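Local coordinates for putative uncharacterized protein TTHA0988 (Thermus thermophilus, PDB 3OEP), which is of unknown function but is a KipI-KipA homologue with cyclophilin-like domains, for which ATP binding and hydrolase activity are only tentatively inferred, at residues A[142-147]-A[161-166]; A[146-151]-A[202-207]. One frame throughout, in Å; residues are numbered along the deposited sequence. Where two conformers were deposited one is given.

Followed from the N terminus, the chain reaches residues 142-147 first, turns at Pro146 to Ala149 into strand 149-153, comes back along strand 156-159 and returns as residues 161-166. Contact 1 closes this loop, in which 13 residues lie between the two segments. Contact 2 closes a longer one: it runs on through strands 169-174 and 194-199 to the irregular residues 202-207. The two closures overlap and cross along the chain, sharing Pro146 and Ala147, with contact 1 closing first. Contact 1 pairs strand 144-145 with strand 164-166; contact 2 fastens the turn before strand 149-153 to the segment after strand 194-199. They touch where Pro163 CG meets Glu207 OE2.

Contact 1: residues A[142-147]-A[161-166]; sequences RPRVPA and PLPSPG
Val145 has CG1 anti to N (chi1 171°), which leaves CG2 beside the backbone N and 3.6 Å from Gly166 O. Arg144, in one of its two conformers, has CG anti to the backbone N (chi1 -160°) and a chain extended as far as NE, and so runs beside Pro163 in the same sense. One face of its guanidinium then lies over Pro163 CB, 3.5 Å from Arg144 NH2, though the second conformer means that this contact is not fixed. An arginine suits this exposed position, since it can lay its flat group on an apolar ring while probably staying in contact with solvent. The backbones form a short antiparallel pair in the cyclophilin-like domain, interrupted by a beta bulge: Arg142 pairs with Gly166 and Val145 with Ser164, both as hydrogen-bonded pairs, so one extra residue is taken up between them. Val145 N gives a nearly straight bond to Ser164 O (2.7 Å, 164° at the hydrogen), and the return bond from Ser164 N to Val145 O is longer, at 3.2 Å. Proline can serve as Pro163 and Pro165 because neither nitrogen is needed for these bonds; Pro165 CA instead makes a CA-H...O contact with Arg142 O. Gly166 leaves room for Val145 CG2, which a CB would crowd. Its carbonyl accepts from Arg142 N and from a water that also receives a bond from Arg142 NH1, in the guanidinium plane. Salt bridges to Asp88 and Glu87 hold that guanidinium. Farther along, Ala147 CB packs 3.8 Å from Pro163 CD.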
ATOM      1  N   ARG A 142       0.331  -4.007 -20.548  1.00 29.37           N
ATOM      2  CA  ARG A 142       0.241  -2.604 -20.928  1.00 29.01           C
ATOM      3  C   ARG A 142       0.739  -1.749 -19.773  1.00 29.39           C
ATOM      4  O   ARG A 142       0.445  -2.044 -18.617  1.00 27.17           O
ATOM      5  CB  ARG A 142      -1.204  -2.211 -21.218  1.00 28.00           C
ATOM      6  CG  ARG A 142      -1.776  -2.803 -22.477  1.00 28.53           C
ATOM      7  CD  ARG A 142      -3.116  -2.176 -22.784  1.00 27.66           C
ATOM      8  NE  ARG A 142      -3.573  -2.509 -24.127  1.00 28.78           N
ATOM      9  CZ  ARG A 142      -4.249  -3.611 -24.453  1.00 26.61           C
ATOM     10  NH1 ARG A 142      -4.559  -4.524 -23.538  1.00 21.25           N
ATOM     11  NH2 ARG A 142      -4.617  -3.797 -25.713  1.00 27.68           N
ATOM     12  N   PRO A 143       1.501  -0.683 -20.076  1.00 30.64           N
ATOM     13  CA  PRO A 143       1.889   0.229 -18.997  1.00 31.33           C
ATOM     14  C   PRO A 143       0.709   0.990 -18.367  1.00 29.99           C
ATOM     15  O   PRO A 143       0.774   1.338 -17.181  1.00 29.96           O
ATOM     16  CB  PRO A 143       2.875   1.193 -19.675  1.00 31.87           C
ATOM     17  CG  PRO A 143       2.640   1.059 -21.125  1.00 33.31           C
ATOM     18  CD  PRO A 143       2.114  -0.321 -21.365  1.00 32.36           C
ATOM     19  N   ARG A 144      -0.357   1.230 -19.131  0.50 29.84           N
ATOM     20  CA  ARG A 144      -1.524   1.941 -18.608  0.50 28.65           C
ATOM     21  C   ARG A 144      -2.844   1.436 -19.194  0.50 26.47           C
ATOM     22  O   ARG A 144      -3.221   1.801 -20.308  0.50 28.37           O
ATOM     23  CB  ARG A 144      -1.387   3.442 -18.865  0.50 29.81           C
ATOM     24  CG  ARG A 144      -2.262   4.309 -17.969  0.50 31.39           C
ATOM     25  CD  ARG A 144      -1.924   5.781 -18.145  0.50 32.40           C
ATOM     26  NE  ARG A 144      -2.604   6.639 -17.176  0.50 33.17           N
ATOM     27  CZ  ARG A 144      -2.195   6.818 -15.924  0.50 33.39           C
ATOM     28  NH1 ARG A 144      -1.117   6.188 -15.478  0.50 36.58           N
ATOM     29  NH2 ARG A 144      -2.871   7.621 -15.115  0.50 32.92           N
ATOM     30  N   VAL A 145      -3.545   0.613 -18.420  1.00 22.58           N
ATOM     31  CA  VAL A 145      -4.896   0.182 -18.755  1.00 19.74           C
ATOM     32  C   VAL A 145      -5.803   1.304 -18.239  1.00 19.00           C
ATOM     33  O   VAL A 145      -5.575   1.823 -17.148  1.00 19.64           O
ATOM     34  CB  VAL A 145      -5.240  -1.146 -18.062  1.00 19.39           C
ATOM     35  CG1 VAL A 145      -6.728  -1.494 -18.236  1.00 17.62           C
ATOM     36  CG2 VAL A 145      -4.341  -2.277 -18.598  1.00 19.31           C
ATOM     37  N   PRO A 146      -6.820   1.703 -19.018  1.00 18.30           N
ATOM     38  CA  PRO A 146      -7.648   2.817 -18.551  1.00 17.89           C
ATOM     39  C   PRO A 146      -8.557   2.446 -17.378  1.00 16.45           C
ATOM     40  O   PRO A 146      -8.915   1.279 -17.219  1.00 14.96           O
ATOM     41  CB  PRO A 146      -8.474   3.184 -19.791  1.00 19.95           C
ATOM     42  CG  PRO A 146      -8.469   1.972 -20.639  1.00 20.72           C
ATOM     43  CD  PRO A 146      -7.184   1.262 -20.377  1.00 19.84           C
ATOM     44  N   ALA A 147      -8.922   3.439 -16.566  1.00 14.58           N
ATOM     45  CA  ALA A 147      -9.920   3.250 -15.524  1.00 15.57           C
ATOM     46  C   ALA A 147     -11.188   2.695 -16.152  1.00 14.69           C
ATOM     47  O   ALA A 147     -11.555   3.086 -17.267  1.00 15.48           O
ATOM     48  CB  ALA A 147     -10.220   4.570 -14.817  1.00 16.52           C
ATOM     49  N   PRO A 161     -10.379  -0.237 -11.418  1.00 14.60           N
ATOM     50  CA  PRO A 161     -11.080   0.955 -10.914  1.00 15.34           C
ATOM     51  C   PRO A 161     -10.359   2.268 -11.228  1.00 16.36           C
ATOM     52  O   PRO A 161     -10.992   3.327 -11.269  1.00 17.53           O
ATOM     53  CB  PRO A 161     -11.112   0.736  -9.393  1.00 17.54           C
ATOM     54  CG  PRO A 161     -10.652  -0.674  -9.173  1.00 20.36           C
ATOM     55  CD  PRO A 161      -9.775  -1.005 -10.316  1.00 17.11           C
ATOM     56  N   LEU A 162      -9.046   2.168 -11.414  1.00 15.61           N
ATOM     57  CA  LEU A 162      -8.148   3.293 -11.622  1.00 19.69           C
ATOM     58  C   LEU A 162      -7.175   2.905 -12.733  1.00 18.61           C
ATOM     59  O   LEU A 162      -6.932   1.708 -12.947  1.00 18.24           O
ATOM     60  CB  LEU A 162      -7.328   3.554 -10.351  1.00 20.02           C
ATOM     61  CG  LEU A 162      -8.069   3.873  -9.045  1.00 27.94           C
ATOM     62  CD1 LEU A 162      -7.533   3.043  -7.881  1.00 30.32           C
ATOM     63  CD2 LEU A 162      -7.978   5.343  -8.725  1.00 27.19           C
ATOM     64  N   PRO A 163      -6.598   3.898 -13.428  1.00 18.91           N
ATOM     65  CA  PRO A 163      -5.581   3.555 -14.419  1.00 21.16           C
ATOM     66  C   PRO A 163      -4.401   2.851 -13.766  1.00 23.64           C
ATOM     67  O   PRO A 163      -3.946   3.264 -12.697  1.00 24.26           O
ATOM     68  CB  PRO A 163      -5.154   4.914 -14.986  1.00 22.65           C
ATOM     69  CG  PRO A 163      -6.240   5.853 -14.634  1.00 24.65           C
ATOM     70  CD  PRO A 163      -6.836   5.351 -13.364  1.00 20.09           C
ATOM     71  N   SER A 164      -3.933   1.775 -14.385  1.00 25.31           N
ATOM     72  CA  SER A 164      -2.791   1.037 -13.864  1.00 26.90           C
ATOM     73  C   SER A 164      -2.190   0.140 -14.937  1.00 28.37           C
ATOM     74  O   SER A 164      -2.821  -0.108 -15.972  1.00 25.18           O
ATOM     75  CB  SER A 164      -3.188   0.196 -12.644  1.00 27.46           C
ATOM     76  OG  SER A 164      -3.907  -0.966 -13.013  1.00 33.52           O
ATOM     77  N   PRO A 165      -0.962  -0.351 -14.699  1.00 29.51           N
ATOM     78  CA  PRO A 165      -0.425  -1.350 -15.618  1.00 29.26           C
ATOM     79  C   PRO A 165      -1.232  -2.633 -15.513  1.00 27.00           C
ATOM     80  O   PRO A 165      -1.784  -2.927 -14.450  1.00 28.61           O
ATOM     81  CB  PRO A 165       1.008  -1.575 -15.112  1.00 29.72           C
ATOM     82  CG  PRO A 165       1.296  -0.424 -14.215  1.00 31.10           C
ATOM     83  CD  PRO A 165      -0.002  -0.008 -13.635  1.00 30.48           C
ATOM     84  N   GLY A 166      -1.302  -3.395 -16.597  1.00 24.82           N
ATOM     85  CA  GLY A 166      -2.080  -4.629 -16.575  1.00 22.61           C
ATOM     86  C   GLY A 166      -1.958  -5.439 -17.845  1.00 20.83           C
ATOM     87  O   GLY A 166      -1.865  -4.884 -18.940  1.00 20.76           O
TER
HETATM   88  O   HOH W   1      -4.022  -5.208 -20.791  1.00 15.24           O

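Contact 2: residues A[146-151]-A[202-207]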
ATOM      1  N   PRO A 146      -6.820   1.703 -19.018  1.00 18.30           N
ATOM      2  CA  PRO A 146      -7.648   2.817 -18.551  1.00 17.89           C
ATOM      3  C   PRO A 146      -8.557   2.446 -17.378  1.00 16.45           C
ATOM      4  O   PRO A 146      -8.915   1.279 -17.219  1.00 14.96           O
ATOM      5  CB  PRO A 146      -8.474   3.184 -19.791  1.00 19.95           C
ATOM      6  CG  PRO A 146      -8.469   1.972 -20.639  1.00 20.72           C
ATOM      7  CD  PRO A 146      -7.184   1.262 -20.377  1.00 19.84           C
ATOM      8  N   ALA A 147      -8.922   3.439 -16.566  1.00 14.58           N
ATOM      9  CA  ALA A 147      -9.920   3.250 -15.524  1.00 15.57           C
ATOM     10  C   ALA A 147     -11.188   2.695 -16.152  1.00 14.69           C
ATOM     11  O   ALA A 147     -11.555   3.086 -17.267  1.00 15.48           O
ATOM     12  CB  ALA A 147     -10.220   4.570 -14.817  1.00 16.52           C
ATOM     13  N   HIS A 148     -11.822   1.778 -15.423  1.00 14.31           N
ATOM     14  CA  HIS A 148     -13.114   1.162 -15.767  1.00 12.27           C
ATOM     15  C   HIS A 148     -13.031   0.063 -16.821  1.00 12.91           C
ATOM     16  O   HIS A 148     -14.064  -0.474 -17.238  1.00 12.96           O
ATOM     17  CB  HIS A 148     -14.161   2.212 -16.148  1.00 12.85           C
ATOM     18  CG  HIS A 148     -14.172   3.395 -15.236  1.00 11.36           C
ATOM     19  ND1 HIS A 148     -14.339   3.279 -13.873  1.00 13.15           N
ATOM     20  CD2 HIS A 148     -13.985   4.712 -15.484  1.00 12.95           C
ATOM     21  CE1 HIS A 148     -14.281   4.479 -13.325  1.00 13.28           C
ATOM     22  NE2 HIS A 148     -14.074   5.367 -14.280  1.00 15.24           N
ATOM     23  N   ALA A 149     -11.817  -0.305 -17.217  1.00 11.93           N
ATOM     24  CA  ALA A 149     -11.621  -1.410 -18.151  1.00 13.30           C
ATOM     25  C   ALA A 149     -12.107  -2.720 -17.532  1.00 12.16           C
ATOM     26  O   ALA A 149     -11.826  -3.018 -16.370  1.00 12.65           O
ATOM     27  CB  ALA A 149     -10.149  -1.522 -18.561  1.00 13.90           C
ATOM     28  N   VAL A 150     -12.871  -3.470 -18.316  1.00 11.42           N
ATOM     29  CA  VAL A 150     -13.361  -4.795 -17.950  1.00 10.80           C
ATOM     30  C   VAL A 150     -12.523  -5.817 -18.725  1.00 11.51           C
ATOM     31  O   VAL A 150     -12.403  -5.732 -19.953  1.00 12.65           O
ATOM     32  CB  VAL A 150     -14.849  -4.949 -18.312  1.00 11.28           C
ATOM     33  CG1 VAL A 150     -15.317  -6.397 -18.120  1.00 12.91           C
ATOM     34  CG2 VAL A 150     -15.710  -3.976 -17.485  1.00 15.28           C
ATOM     35  N   ALA A 151     -11.968  -6.796 -18.013  1.00 11.61           N
ATOM     36  CA  ALA A 151     -10.921  -7.649 -18.575  1.00 12.01           C
ATOM     37  C   ALA A 151     -11.024  -9.093 -18.128  1.00 12.38           C
ATOM     38  O   ALA A 151     -11.637  -9.388 -17.099  1.00 12.86           O
ATOM     39  CB  ALA A 151      -9.546  -7.086 -18.210  1.00 12.62           C
ATOM     40  N   GLY A 202     -23.811   4.021 -22.865  1.00 15.43           N
ATOM     41  CA  GLY A 202     -23.673   5.105 -21.910  1.00 15.58           C
ATOM     42  C   GLY A 202     -22.279   5.680 -21.943  1.00 15.97           C
ATOM     43  O   GLY A 202     -21.385   5.108 -22.574  1.00 15.50           O
ATOM     44  N   PRO A 203     -22.084   6.808 -21.249  1.00 16.67           N
ATOM     45  CA  PRO A 203     -20.786   7.453 -21.174  1.00 17.55           C
ATOM     46  C   PRO A 203     -19.817   6.715 -20.262  1.00 16.19           C
ATOM     47  O   PRO A 203     -20.229   6.051 -19.304  1.00 16.39           O
ATOM     48  CB  PRO A 203     -21.120   8.817 -20.580  1.00 18.48           C
ATOM     49  CG  PRO A 203     -22.288   8.559 -19.694  1.00 18.04           C
ATOM     50  CD  PRO A 203     -23.085   7.485 -20.399  1.00 17.39           C
ATOM     51  N   THR A 204     -18.529   6.848 -20.552  1.00 15.73           N
ATOM     52  CA  THR A 204     -17.501   6.303 -19.685  1.00 16.17           C
ATOM     53  C   THR A 204     -17.481   7.135 -18.410  1.00 15.06           C
ATOM     54  O   THR A 204     -17.444   8.365 -18.487  1.00 16.32           O
ATOM     55  CB  THR A 204     -16.133   6.368 -20.368  1.00 17.90           C
ATOM     56  OG1 THR A 204     -16.185   5.623 -21.590  1.00 19.82           O
ATOM     57  CG2 THR A 204     -15.048   5.821 -19.473  1.00 15.79           C
ATOM     58  N   PRO A 205     -17.523   6.481 -17.234  1.00 15.08           N
ATOM     59  CA  PRO A 205     -17.469   7.261 -15.999  1.00 16.84           C
ATOM     60  C   PRO A 205     -16.144   8.004 -15.878  1.00 16.37           C
ATOM     61  O   PRO A 205     -15.131   7.534 -16.388  1.00 15.80           O
ATOM     62  CB  PRO A 205     -17.586   6.201 -14.895  1.00 17.37           C
ATOM     63  CG  PRO A 205     -18.186   5.018 -15.547  1.00 16.59           C
ATOM     64  CD  PRO A 205     -17.703   5.045 -16.965  1.00 16.61           C
ATOM     65  N   PRO A 206     -16.147   9.159 -15.200  1.00 18.61           N
ATOM     66  CA  PRO A 206     -14.872   9.843 -14.983  1.00 20.03           C
ATOM     67  C   PRO A 206     -13.903   9.016 -14.133  1.00 19.13           C
ATOM     68  O   PRO A 206     -14.330   8.133 -13.388  1.00 17.64           O
ATOM     69  CB  PRO A 206     -15.272  11.134 -14.254  1.00 21.88           C
ATOM     70  CG  PRO A 206     -16.630  10.891 -13.701  1.00 23.23           C
ATOM     71  CD  PRO A 206     -17.280   9.824 -14.535  1.00 20.55           C
ATOM     72  N   GLU A 207     -12.609   9.298 -14.246  1.00 20.07           N
ATOM     73  CA  GLU A 207     -11.634   8.687 -13.352  1.00 20.71           C
ATOM     74  C   GLU A 207     -11.897   9.187 -11.937  1.00 21.59           C
ATOM     75  O   GLU A 207     -12.265  10.356 -11.759  1.00 24.89           O
ATOM     76  CB  GLU A 207     -10.204   9.060 -13.727  1.00 21.28           C
ATOM     77  CG  GLU A 207      -9.705   8.491 -15.022  1.00 27.55           C
ATOM     78  CD  GLU A 207      -8.209   8.688 -15.201  1.00 31.15           C
ATOM     79  OE1 GLU A 207      -7.555   9.250 -14.292  1.00 32.96           O
ATOM     80  OE2 GLU A 207      -7.689   8.288 -16.261  1.00 35.62           O
TER
HETATM   81  O   HOH W   2      -8.365   6.198 -17.552  1.00 18.71           O
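His148 and Pro205 overlap head to tail, the proline lying over one face of the imidazole. Pro205 CB stands 4.0 Å from the centroid of the His148 ring and 23° off its normal, a CH-pi contact displaced toward the rim on the NE2 and CD2 side. Ala147 CB lies over the opposite face, again toward the rim, so the ring is sandwiched between two small apolar groups. Proline suits this place because its compact, rigid ring offers C-H bonds to an aromatic face.

The edge of the imidazole does the polar work. His148 NE2 donates to Pro206 O at 2.9 Å with 159° at the hydrogen. The acceptor lies close to the ring plane, whereas the donor stands well above the plane of that carbonyl, 60° out of it. The bond implies a proton on NE2, and histidine suits the site by combining such an edge donor with faces that pack against carbon. CG lies beside the backbone N and anti to the carbonyl carbon, and from there the ring reaches Pro205 and Pro206.

Glu207 makes a second link. Its CG packs 4.0 Å from Ala147 CB, and a water bridges Glu207 OE2 and Ala147 N; OE1 forms a salt bridge with Arg356. Thr204 OG1 is hydrogen-bonded to Arg83.

His148 is the third residue of a type II beta turn from Pro146 to Ala149, closed by a weak bond from Ala149 N to Pro146 O. Glycine is favoured at that position, so a histidine there is less usual. An extended second residue, Ala147, followed by a third of positive phi, His148, is the backbone shape that defines type II, and here the turn leads into strand 149-153 of the cyclophilin-like domain.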